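Local coordinates for sugar phosphate isomerase/epimerase (Parabacteroides distasonis, PDB 3OBE), which is probably a TIM-barrel isomerase or epimerase acting on sugar-type substrates, at residues D218-V223 against H244-W249; R248-D253 against V291-A296. One frame throughout, in Å; residues are numbered along the deposited sequence.

Interaction 1: residues D218-V223 against H244-W249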
loop_
_atom_site.group_PDB
_atom_site.type_symbol
_atom_site.label_atom_id
_atom_site.label_comp_id
_atom_site.label_asym_id
_atom_site.label_seq_id
_atom_site.Cartn_x
_atom_site.Cartn_y
_atom_site.Cartn_z
ATOM N N ASP A 218 -5.739 4.495 0.827
ATOM C CA ASP A 218 -6.655 3.676 -0.012
ATOM C C ASP A 218 -7.862 4.505 -0.398
ATOM O O ASP A 218 -8.742 4.753 0.414
ATOM C CB ASP A 218 -7.086 2.371 0.605
ATOM C CG ASP A 218 -7.528 1.407 -0.482
ATOM O OD1 ASP A 218 -8.555 1.764 -1.135
ATOM O OD2 ASP A 218 -6.832 0.380 -0.725
ATOM N N VAL A 219 -7.849 5.014 -1.634
ATOM C CA VAL A 219 -8.884 5.941 -2.036
ATOM C C VAL A 219 -10.242 5.241 -2.093
ATOM O O VAL A 219 -11.287 5.845 -1.794
ATOM C CB VAL A 219 -8.530 6.669 -3.342
ATOM C CG1 VAL A 219 -7.309 7.532 -3.106
ATOM C CG2 VAL A 219 -8.342 5.674 -4.526
ATOM N N TYR A 220 -10.250 3.966 -2.473
ATOM C CA TYR A 220 -11.512 3.213 -2.578
ATOM C C TYR A 220 -12.095 2.934 -1.208
ATOM O O TYR A 220 -13.263 3.168 -0.988
ATOM C CB TYR A 220 -11.292 1.889 -3.279
ATOM C CG TYR A 220 -12.497 1.013 -3.358
ATOM C CD1 TYR A 220 -13.501 1.219 -4.345
ATOM C CD2 TYR A 220 -12.661 -0.059 -2.478
ATOM C CE1 TYR A 220 -14.602 0.331 -4.430
ATOM C CE2 TYR A 220 -13.755 -0.895 -2.575
ATOM C CZ TYR A 220 -14.702 -0.701 -3.541
ATOM O OH TYR A 220 -15.775 -1.536 -3.626
ATOM N N TRP A 221 -11.286 2.423 -0.286
ATOM C CA TRP A 221 -11.854 2.071 1.018
ATOM C C TRP A 221 -12.210 3.357 1.794
ATOM O O TRP A 221 -13.107 3.326 2.643
ATOM C CB TRP A 221 -10.897 1.180 1.814
ATOM C CG TRP A 221 -10.742 -0.208 1.214
ATOM C CD1 TRP A 221 -9.577 -0.769 0.758
ATOM C CD2 TRP A 221 -11.761 -1.199 0.991
ATOM N NE1 TRP A 221 -9.800 -2.033 0.303
ATOM C CE2 TRP A 221 -11.128 -2.333 0.424
ATOM C CE3 TRP A 221 -13.137 -1.256 1.238
ATOM C CZ2 TRP A 221 -11.837 -3.480 0.063
ATOM C CZ3 TRP A 221 -13.822 -2.397 0.879
ATOM C CH2 TRP A 221 -13.174 -3.491 0.292
ATOM N N ALA A 222 -11.598 4.484 1.446
ATOM C CA ALA A 222 -12.026 5.774 1.993
ATOM C C ALA A 222 -13.445 6.125 1.492
ATOM O O ALA A 222 -14.347 6.403 2.298
ATOM C CB ALA A 222 -11.040 6.873 1.611
ATOM N N VAL A 223 -13.672 6.018 0.175
ATOM C CA VAL A 223 -15.055 6.208 -0.362
ATOM C C VAL A 223 -16.076 5.232 0.255
ATOM O O VAL A 223 -17.202 5.643 0.605
ATOM C CB VAL A 223 -15.079 6.161 -1.896
ATOM C CG1 VAL A 223 -16.539 6.203 -2.400
ATOM C CG2 VAL A 223 -14.216 7.345 -2.480
ATOM N N HIS A 244 -3.120 3.622 -2.725
ATOM C CA HIS A 244 -3.663 2.455 -3.403
ATOM C C HIS A 244 -4.770 2.916 -4.328
ATOM O O HIS A 244 -5.668 3.679 -3.909
ATOM C CB HIS A 244 -4.196 1.417 -2.442
ATOM C CG HIS A 244 -3.239 0.298 -2.221
ATOM N ND1 HIS A 244 -3.631 -1.001 -1.993
ATOM C CD2 HIS A 244 -1.885 0.299 -2.163
ATOM C CE1 HIS A 244 -2.568 -1.764 -1.822
ATOM N NE2 HIS A 244 -1.488 -1.002 -1.895
ATOM N N ILE A 245 -4.675 2.484 -5.584
ATOM C CA ILE A 245 -5.668 2.766 -6.602
ATOM C C ILE A 245 -6.483 1.494 -6.783
ATOM O O ILE A 245 -5.966 0.449 -7.235
ATOM C CB ILE A 245 -5.016 3.254 -7.934
ATOM C CG1 ILE A 245 -4.334 4.621 -7.713
ATOM C CG2 ILE A 245 -6.033 3.280 -9.102
ATOM C CD1 ILE A 245 -5.350 5.788 -7.389
ATOM N N LYS A 246 -7.740 1.592 -6.354
ATOM C CA LYS A 246 -8.667 0.492 -6.282
ATOM C C LYS A 246 -10.052 1.001 -6.675
ATOM O O LYS A 246 -10.370 2.184 -6.495
ATOM C CB LYS A 246 -8.689 -0.131 -4.874
ATOM C CG LYS A 246 -9.622 -1.383 -4.834
ATOM C CD LYS A 246 -9.626 -2.071 -3.543
ATOM C CE LYS A 246 -10.534 -3.274 -3.592
ATOM N NZ LYS A 246 -11.895 -3.005 -4.178
ATOM N N ASP A 247 -10.843 0.125 -7.270
ATOM C CA ASP A 247 -12.205 0.443 -7.695
ATOM C C ASP A 247 -13.036 -0.798 -7.378
ATOM O O ASP A 247 -12.562 -1.680 -6.670
ATOM C CB ASP A 247 -12.174 0.793 -9.183
ATOM C CG ASP A 247 -13.326 1.663 -9.639
ATOM O OD1 ASP A 247 -14.425 1.563 -9.050
ATOM O OD2 ASP A 247 -13.139 2.416 -10.670
ATOM N N ARG A 248 -14.255 -0.911 -7.902
ATOM C CA ARG A 248 -15.038 -2.134 -7.687
ATOM C C ARG A 248 -14.246 -3.338 -8.220
ATOM O O ARG A 248 -14.090 -4.354 -7.554
ATOM C CB ARG A 248 -16.346 -2.021 -8.399
ATOM C CG ARG A 248 -17.183 -0.840 -7.902
ATOM C CD ARG A 248 -17.568 -1.048 -6.416
ATOM N NE ARG A 248 -18.727 -1.913 -6.288
ATOM C CZ ARG A 248 -19.244 -2.296 -5.123
ATOM N NH1 ARG A 248 -18.681 -1.926 -3.985
ATOM N NH2 ARG A 248 -20.303 -3.073 -5.094
ATOM N N TRP A 249 -13.741 -3.177 -9.427
ATOM C CA TRP A 249 -12.851 -4.202 -10.029
ATOM C C TRP A 249 -11.875 -3.464 -10.945
ATOM O O TRP A 249 -10.881 -2.883 -10.485
ATOM C CB TRP A 249 -13.661 -5.322 -10.673
ATOM C CG TRP A 249 -12.796 -6.575 -10.838
ATOM C CD1 TRP A 249 -12.180 -7.278 -9.828
ATOM C CD2 TRP A 249 -12.474 -7.256 -12.055
ATOM N NE1 TRP A 249 -11.469 -8.337 -10.347
ATOM C CE2 TRP A 249 -11.634 -8.350 -11.711
ATOM C CE3 TRP A 249 -12.808 -7.064 -13.414
ATOM C CZ2 TRP A 249 -11.122 -9.218 -12.671
ATOM C CZ3 TRP A 249 -12.322 -7.937 -14.347
ATOM C CH2 TRP A 249 -11.467 -8.995 -13.975
HETATM O O HOH W 1 -6.322 -1.549 -2.227
HETATM O O HOH W 2 -8.089 2.577 -3.512
#
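Lys-246 reaches across Tyr-220 and finishes over the face of its ring. The lysine chain leaves the backbone with CG anti to N (chi1 -176°) and stays extended as far as CE. Its CB lies 3.7 Å from Tyr-220 CB, and CG then passes CB and CG of the tyrosine. Next, CD touches both Tyr-220 CD2 and Trp-221 NE1, 3.9 Å from the latter, and CE runs beside Trp-221 CZ2. A bend at chi4 (-48°) brings NZ above the phenol, 3.7 Å from the ring centroid and 30° off its normal, a cation-pi contact. NZ also donates to Asp-247 O (2.9 Å) and forms a salt bridge with Glu-279. At the far end of the ring, Arg-248 NH1, in one of two conformers, donates to Tyr-220 OH (3.0 Å). Where strand 213-218 gives way to helix 219-224, Asp-218 OD1 caps Trp-221 N, and OD2 takes a bond from a water that also meets His-244 ND1; His-169 holds OD2 as well, and Glu-54 bonds to His-244 NE2. Just past the neighbouring parallel strands 213-218 and 240-245, the ammonium is thus fixed by three kinds of partner: a carboxylate, a carbonyl and an aromatic face.

Interaction 2: residues R248-D253 against V291-A296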
loop_
_atom_site.group_PDB
_atom_site.type_symbol
_atom_site.label_atom_id
_atom_site.label_comp_id
_atom_site.label_asym_id
_atom_site.label_seq_id
_atom_site.Cartn_x
_atom_site.Cartn_y
_atom_site.Cartn_z
ATOM N N ARG A 248 -14.255 -0.911 -7.902
ATOM C CA ARG A 248 -15.038 -2.134 -7.687
ATOM C C ARG A 248 -14.246 -3.338 -8.220
ATOM O O ARG A 248 -14.090 -4.354 -7.554
ATOM C CB ARG A 248 -16.346 -2.021 -8.399
ATOM C CG ARG A 248 -17.183 -0.840 -7.902
ATOM C CD ARG A 248 -17.568 -1.048 -6.416
ATOM N NE ARG A 248 -18.727 -1.913 -6.288
ATOM C CZ ARG A 248 -19.244 -2.296 -5.123
ATOM N NH1 ARG A 248 -18.681 -1.926 -3.985
ATOM N NH2 ARG A 248 -20.303 -3.073 -5.094
ATOM N N TRP A 249 -13.741 -3.177 -9.427
ATOM C CA TRP A 249 -12.851 -4.202 -10.029
ATOM C C TRP A 249 -11.875 -3.464 -10.945
ATOM O O TRP A 249 -10.881 -2.883 -10.485
ATOM C CB TRP A 249 -13.661 -5.322 -10.673
ATOM C CG TRP A 249 -12.796 -6.575 -10.838
ATOM C CD1 TRP A 249 -12.180 -7.278 -9.828
ATOM C CD2 TRP A 249 -12.474 -7.256 -12.055
ATOM N NE1 TRP A 249 -11.469 -8.337 -10.347
ATOM C CE2 TRP A 249 -11.634 -8.350 -11.711
ATOM C CE3 TRP A 249 -12.808 -7.064 -13.414
ATOM C CZ2 TRP A 249 -11.122 -9.218 -12.671
ATOM C CZ3 TRP A 249 -12.322 -7.937 -14.347
ATOM C CH2 TRP A 249 -11.467 -8.995 -13.975
ATOM N N ILE A 250 -12.166 -3.404 -12.226
ATOM C CA ILE A 250 -11.269 -2.705 -13.148
ATOM C C ILE A 250 -11.232 -1.219 -12.829
ATOM O O ILE A 250 -12.264 -0.579 -12.646
ATOM C CB ILE A 250 -11.656 -2.893 -14.591
ATOM C CG1 ILE A 250 -11.349 -4.306 -15.054
ATOM C CG2 ILE A 250 -10.865 -1.929 -15.550
ATOM C CD1 ILE A 250 -12.168 -4.720 -16.311
ATOM N N ILE A 251 -10.024 -0.679 -12.720
ATOM C CA ILE A 251 -9.876 0.731 -12.409
ATOM C C ILE A 251 -10.551 1.600 -13.461
ATOM O O ILE A 251 -10.292 1.476 -14.686
ATOM C CB ILE A 251 -8.397 1.139 -12.242
ATOM C CG1 ILE A 251 -7.692 0.260 -11.213
ATOM C CG2 ILE A 251 -8.252 2.638 -11.962
ATOM C CD1 ILE A 251 -8.281 0.259 -9.766
ATOM N N GLY A 252 -11.456 2.465 -12.976
ATOM C CA GLY A 252 -12.188 3.399 -13.822
ATOM C C GLY A 252 -13.426 2.868 -14.539
ATOM O O GLY A 252 -13.979 3.549 -15.432
ATOM N N ASP A 253 -13.888 1.676 -14.150
ATOM C CA ASP A 253 -14.984 0.969 -14.826
ATOM C C ASP A 253 -16.347 1.094 -14.090
ATOM O O ASP A 253 -17.367 0.665 -14.620
ATOM C CB ASP A 253 -14.564 -0.508 -15.014
ATOM C CG ASP A 253 -15.431 -1.281 -16.006
ATOM O OD1 ASP A 253 -15.863 -0.692 -17.013
ATOM O OD2 ASP A 253 -15.622 -2.511 -15.829
ATOM N N VAL A 291 -6.365 -6.709 -14.080
ATOM C CA VAL A 291 -5.105 -5.995 -13.884
ATOM C C VAL A 291 -4.627 -5.366 -15.204
ATOM O O VAL A 291 -4.188 -4.231 -15.238
ATOM C CB VAL A 291 -4.063 -6.963 -13.252
ATOM C CG1 VAL A 291 -2.689 -6.473 -13.465
ATOM C CG2 VAL A 291 -4.434 -7.178 -11.743
ATOM N N GLU A 292 -4.768 -6.097 -16.294
ATOM C CA GLU A 292 -4.387 -5.585 -17.619
ATOM C C GLU A 292 -5.285 -4.431 -18.081
ATOM O O GLU A 292 -4.778 -3.425 -18.576
ATOM C CB GLU A 292 -4.418 -6.726 -18.610
ATOM C CG GLU A 292 -3.247 -7.651 -18.413
ATOM C CD GLU A 292 -3.226 -8.811 -19.363
ATOM O OE1 GLU A 292 -4.317 -9.360 -19.699
ATOM O OE2 GLU A 292 -2.105 -9.177 -19.788
ATOM N N LYS A 293 -6.583 -4.580 -17.900
ATOM C CA LYS A 293 -7.554 -3.561 -18.270
ATOM C C LYS A 293 -7.419 -2.308 -17.401
ATOM O O LYS A 293 -7.593 -1.187 -17.899
ATOM C CB LYS A 293 -8.978 -4.105 -18.248
ATOM C CG LYS A 293 -9.211 -4.973 -19.517
ATOM C CD LYS A 293 -10.574 -5.504 -19.649
ATOM C CE LYS A 293 -10.714 -6.016 -21.094
ATOM N NZ LYS A 293 -11.521 -7.173 -21.200
ATOM N N SER A 294 -7.052 -2.482 -16.142
ATOM C CA SER A 294 -6.749 -1.368 -15.221
ATOM C C SER A 294 -5.558 -0.600 -15.731
ATOM O O SER A 294 -5.581 0.657 -15.834
ATOM C CB SER A 294 -6.537 -1.862 -13.790
ATOM O OG SER A 294 -7.720 -2.480 -13.301
ATOM N N ALA A 295 -4.534 -1.342 -16.128
ATOM C CA ALA A 295 -3.322 -0.732 -16.685
ATOM C C ALA A 295 -3.690 0.052 -17.929
ATOM O O ALA A 295 -3.192 1.163 -18.093
ATOM C CB ALA A 295 -2.223 -1.795 -16.998
ATOM N N ALA A 296 -4.538 -0.516 -18.800
ATOM C CA ALA A 296 -4.904 0.142 -20.062
ATOM C C ALA A 296 -5.587 1.513 -19.790
ATOM O O ALA A 296 -5.307 2.520 -20.487
ATOM C CB ALA A 296 -5.792 -0.800 -20.958
#
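Ser-294 meets the loop 248-253 through its hydroxyl, which accepts the backbone N-H of Ile-251 in a nearly straight bond (N to OG 3.0 Å, 173° at the hydrogen). The serine holds OG beside its own backbone N and anti to the carbonyl carbon (chi1 -62°), a rotamer in which OG also hydrogen-bonds to Gly-290 O one helical turn earlier. The hydroxyl therefore links the loop to the backbone of helix 287-300.

Two isoleucines close round this polar point. Ile-251 brings its CG1 methylene to 3.4 Å from Ser-294 OG and 3.5 Å from Ser-294 CB, so the N-H and the aliphatic branch of one residue approach the same serine. Beyond the segment, Ile-251 also touches Tyr-297 and Leu-298 of the helix. Ile-250 divides its branches: CG2 stands 3.9 Å from Ser-294 OG, while CG1 continues to CD1 in an extended chain (chi2 159°). There CD1 lies alongside Lys-293, 3.8 Å from both its CB and its CD. The lysine uses only its methylenes here; its ammonium leads away to a salt bridge with Glu-289. Replacing Ile-250 with an alanine would probably leave the CB and CD methylenes of Lys-293 without their apolar neighbour and open a gap beside Ser-294.

A type II turn from Ile-250 to Asp-253 shapes the loop, with Gly-252 at its positive-phi position and Asp-253 N bonded to Ile-250 O. This contact joins the loop after strand 240-245 to the last helix of the barrel. One straight hydrogen bond fixes where the Ile-251 N-H sits against the helix, and aliphatic branches surround the hydroxyl, so this bond is probably shielded from water, at least in part.

In the fold
Interactions 1 and 2 follow one another along the chain, sharing Arg-248 and Trp-249, with centres about 12 Å apart. Together they attach the continuation of strand 240-245 to helix 219-224 and then to helix 287-300. They also touch directly: Asp-247 OD2 probably accepts a hydrogen bond from Gly-252 N (2.9 Å), and Ile-251 CD1 packs 3.5 Å from Lys-246 CA, on the side of that atom opposite its CB. A bound phosphate, probably from the crystallisation liquor, lies about 4 Å from the side chain of His-244, whose NE2 is bonded to Glu-54. It is consistent with a pocket at the strand ends, which interaction 1 borders.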